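Local coordinates for protein mandelate racemase/muconate lactonizing enzyme/Enolase superfamily (Rhodobacter sphaeroides, PDB 2HZG) that is of unknown function but belongs to the enolase superfamily, pairing an N-terminal capping domain with a TIM-barrel-like domain that holds a sodium ion, at residues R75-G78 against P79-A83; T145-E148 against T149-A153. All coordinates share one frame; numbering follows the deposited sequence.

Interaction 1. Residues R75-G78 against P79-A83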
# COMPACT_ATOMS: atom_id res chain seq x y z
N ARG A 75 -4.94 17.81 -19.65
CA ARG A 75 -5.12 19.26 -19.58
C ARG A 75 -4.86 19.74 -18.17
O ARG A 75 -5.28 19.10 -17.20
CB ARG A 75 -6.54 19.67 -20.01
CG ARG A 75 -6.87 19.33 -21.45
CD ARG A 75 -8.18 20.04 -21.93
NE ARG A 75 -8.23 20.01 -23.38
CZ ARG A 75 -7.59 20.87 -24.18
NH1 ARG A 75 -6.86 21.85 -23.65
NH2 ARG A 75 -7.68 20.76 -25.50
N LEU A 76 -4.16 20.87 -18.07
CA LEU A 76 -3.79 21.45 -16.80
C LEU A 76 -4.04 22.95 -16.86
O LEU A 76 -3.10 23.77 -17.02
CB LEU A 76 -2.32 21.11 -16.46
CG LEU A 76 -1.77 21.50 -15.09
CD1 LEU A 76 -2.43 20.70 -13.95
CD2 LEU A 76 -0.25 21.34 -15.06
N ASP A 77 -5.32 23.30 -16.73
CA ASP A 77 -5.82 24.67 -16.85
C ASP A 77 -6.02 25.36 -15.50
O ASP A 77 -6.44 26.53 -15.48
CB ASP A 77 -7.17 24.67 -17.58
CG ASP A 77 -7.03 24.38 -19.06
OD1 ASP A 77 -6.04 24.86 -19.65
OD2 ASP A 77 -7.91 23.69 -19.62
N GLY A 78 -5.74 24.66 -14.40
CA GLY A 78 -5.92 25.23 -13.07
C GLY A 78 -5.93 24.15 -12.00
O GLY A 78 -5.89 22.97 -12.33
N PRO A 79 -5.97 24.56 -10.72
CA PRO A 79 -5.93 23.64 -9.59
C PRO A 79 -6.90 22.46 -9.67
O PRO A 79 -6.55 21.36 -9.29
CB PRO A 79 -6.27 24.55 -8.39
CG PRO A 79 -5.69 25.85 -8.79
CD PRO A 79 -6.04 25.97 -10.26
N ASP A 80 -8.12 22.71 -10.16
CA ASP A 80 -9.12 21.66 -10.31
C ASP A 80 -8.66 20.50 -11.18
O ASP A 80 -9.10 19.38 -10.96
CB ASP A 80 -10.41 22.22 -10.89
CG ASP A 80 -11.20 23.03 -9.88
OD1 ASP A 80 -10.78 23.14 -8.70
OD2 ASP A 80 -12.24 23.57 -10.28
N ASP A 81 -7.80 20.76 -12.17
CA ASP A 81 -7.23 19.69 -13.00
C ASP A 81 -6.25 18.80 -12.23
O ASP A 81 -6.10 17.64 -12.59
CB ASP A 81 -6.53 20.23 -14.23
CG ASP A 81 -7.51 20.73 -15.27
OD1 ASP A 81 -8.44 19.97 -15.64
OD2 ASP A 81 -7.34 21.88 -15.71
N ILE A 82 -5.61 19.33 -11.19
CA ILE A 82 -4.71 18.52 -10.36
C ILE A 82 -5.50 17.42 -9.67
O ILE A 82 -5.16 16.24 -9.77
CB ILE A 82 -3.90 19.36 -9.33
CG1 ILE A 82 -3.04 20.42 -10.07
CG2 ILE A 82 -3.06 18.42 -8.45
CD1 ILE A 82 -2.21 21.38 -9.17
N ALA A 83 -6.58 17.83 -8.99
CA ALA A 83 -7.54 16.89 -8.38
C ALA A 83 -8.05 15.88 -9.40
O ALA A 83 -8.11 14.67 -9.13
CB ALA A 83 -8.70 17.66 -7.72
O HOH W 1 -9.54 21.26 -18.02
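Asp81 turns its carboxylate back from the first turn of a helix onto the loop that leads into it. Its OD2 accepts a hydrogen bond from Asp77 N at 2.7 Å; the N-H points at the anti side of that oxygen, 32° out of the carboxylate plane. With CG anti to the carbonyl carbon and beside the backbone N (chi1 -74°), the carboxyl carbon also lies close to the loop backbone, Asp81 CG standing 3.4 Å from Arg75 O. One residue further on, the bonding runs the other way: Asp81 N donates to Gly78 O at 2.9 Å. Loop and helix are thus tied by a backbone bond and a side-chain bond, both centred on Asp81, where the chain enters helix 79-92 of the N-terminal capping domain through a Gly-Pro step. Beside these polar ties, Leu76 CD1 meets Ile82 CG1 at 3.9 Å and passes 4.1 Å from Asp81 CB. A water bridges the two acids, donating to Asp81 OD1 at 2.9 Å and more weakly to Asp77 OD2. In the second shell, Arg84 forms a salt bridge with Asp81 OD1, which probably offsets the proximity of the two carboxylates. Ile82 packs onto Leu110, Trp111 and Leu114 of helix 99-118, while Leu76 is joined to Leu3 by backbone hydrogen bonding.

Interaction 2. Residues T145-E148 against T149-A153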
# COMPACT_ATOMS: atom_id res chain seq x y z
N THR A 145 25.36 4.92 20.31
CA THR A 145 25.60 4.87 21.75
C THR A 145 24.91 6.09 22.32
O THR A 145 24.65 7.05 21.59
CB THR A 145 27.12 4.94 22.10
OG1 THR A 145 27.65 6.17 21.62
CG2 THR A 145 27.90 3.77 21.47
N PRO A 146 24.57 6.05 23.62
CA PRO A 146 23.98 7.22 24.26
C PRO A 146 24.81 8.51 24.19
O PRO A 146 24.22 9.59 24.07
CB PRO A 146 23.80 6.75 25.71
CG PRO A 146 23.61 5.28 25.58
CD PRO A 146 24.62 4.91 24.55
N GLN A 147 26.13 8.42 24.31
CA GLN A 147 26.94 9.63 24.25
C GLN A 147 26.83 10.32 22.87
O GLN A 147 26.75 11.55 22.79
CB GLN A 147 28.41 9.35 24.58
CG GLN A 147 29.25 10.63 24.69
CD GLN A 147 28.89 11.43 25.92
OE1 GLN A 147 28.52 10.85 26.96
NE2 GLN A 147 28.99 12.77 25.83
N GLU A 148 26.82 9.53 21.80
CA GLU A 148 26.60 10.09 20.45
C GLU A 148 25.27 10.86 20.39
O GLU A 148 25.22 11.99 19.91
CB GLU A 148 26.68 8.98 19.40
CG GLU A 148 28.14 8.51 19.23
CD GLU A 148 28.31 7.26 18.36
OE1 GLU A 148 28.86 7.41 17.24
OE2 GLU A 148 27.94 6.15 18.79
N THR A 149 24.21 10.27 20.94
CA THR A 149 22.89 10.92 21.02
C THR A 149 22.96 12.22 21.82
O THR A 149 22.45 13.24 21.38
CB THR A 149 21.84 9.95 21.61
OG1 THR A 149 21.65 8.87 20.70
CG2 THR A 149 20.49 10.64 21.87
N LEU A 150 23.59 12.17 23.00
CA LEU A 150 23.78 13.38 23.80
C LEU A 150 24.46 14.49 22.97
O LEU A 150 23.98 15.63 22.95
CB LEU A 150 24.62 13.06 25.06
CG LEU A 150 24.88 14.13 26.11
CD1 LEU A 150 25.32 13.46 27.42
CD2 LEU A 150 25.94 15.15 25.62
N GLU A 151 25.55 14.14 22.28
CA GLU A 151 26.34 15.11 21.48
C GLU A 151 25.51 15.73 20.34
O GLU A 151 25.58 16.95 20.08
CB GLU A 151 27.59 14.44 20.90
CG GLU A 151 28.71 14.08 21.94
CD GLU A 151 29.18 15.28 22.78
OE1 GLU A 151 29.23 16.42 22.25
OE2 GLU A 151 29.48 15.09 23.98
N ARG A 152 24.70 14.89 19.68
CA ARG A 152 23.73 15.34 18.68
C ARG A 152 22.73 16.32 19.23
O ARG A 152 22.43 17.34 18.58
CB ARG A 152 23.01 14.14 18.04
CG ARG A 152 23.96 13.32 17.21
CD ARG A 152 23.35 12.08 16.62
NE ARG A 152 24.39 11.32 15.92
CZ ARG A 152 24.17 10.25 15.17
NH1 ARG A 152 22.93 9.79 15.00
NH2 ARG A 152 25.18 9.64 14.57
N ALA A 153 22.19 16.03 20.41
CA ALA A 153 21.21 16.92 21.02
C ALA A 153 21.87 18.25 21.45
O ALA A 153 21.28 19.33 21.28
CB ALA A 153 20.52 16.24 22.22
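Gln147 starts with CG anti to its own N (chi1 -173°) and bends at chi2, whereas Glu151 sets CG beside its N and bends at chi2 as well, and the two chains converge across one helical turn. Gln147 NE2 then donates to Glu151 OE2 at 3.0 Å, which receives it on its anti lone pair, away from the other carboxylate oxygen. The oxygen lies in the plane of the amide, and the carboxylate is turned 35° from that plane. Leu150 runs alongside Gln147, its CD2 3.9 Å from NE2. Nearer the start of the helix, Thr145 is the N-cap: its OG1 donates to Glu148 OE2 at 2.8 Å, reaching the anti side of that oxygen, and accepts a weak capping bond from Glu148 N. Glu148 O accepts a hydrogen bond from Arg152 N at 3.0 Å, and Arg152 CG brushes the same oxygen at 3.3 Å. The backbone ladder also takes in Leu150 N to Pro146 O and Glu151 N to Gln147 O. Helix 146-158 is the crossover helix of a beta-alpha-beta unit of the barrel, between strands 135-141 and 163-167. Arg152 NH1 bonds to Leu141 O, and Thr149 OG1 bonds to Gly143 N and Gln182. Thr149, Arg152 and Ala153 rest on Phe166 of strand 163-167, and Pro146 and Leu150 meet helix 176-190.

How the interactions relate
Interactions 1 and 2 lie on opposite sides of the chain's centre, with their own centres 48 Å apart and their nearest atoms about 36 Å apart, so they do not touch. Along the chain they come in series. Residues 75-83 belong to the N-terminal family region and mark the entry to helix 79-92; residues 145-153 form the start of helix 146-158, which follows strand 135-141 of the parallel barrel sheet. They share no helix or sheet. Both organise the first turn of a helix, one in each of the two domains of the enolase-type architecture, and neither includes any of the sodium ligands Asp199, Glu227 and Glu254.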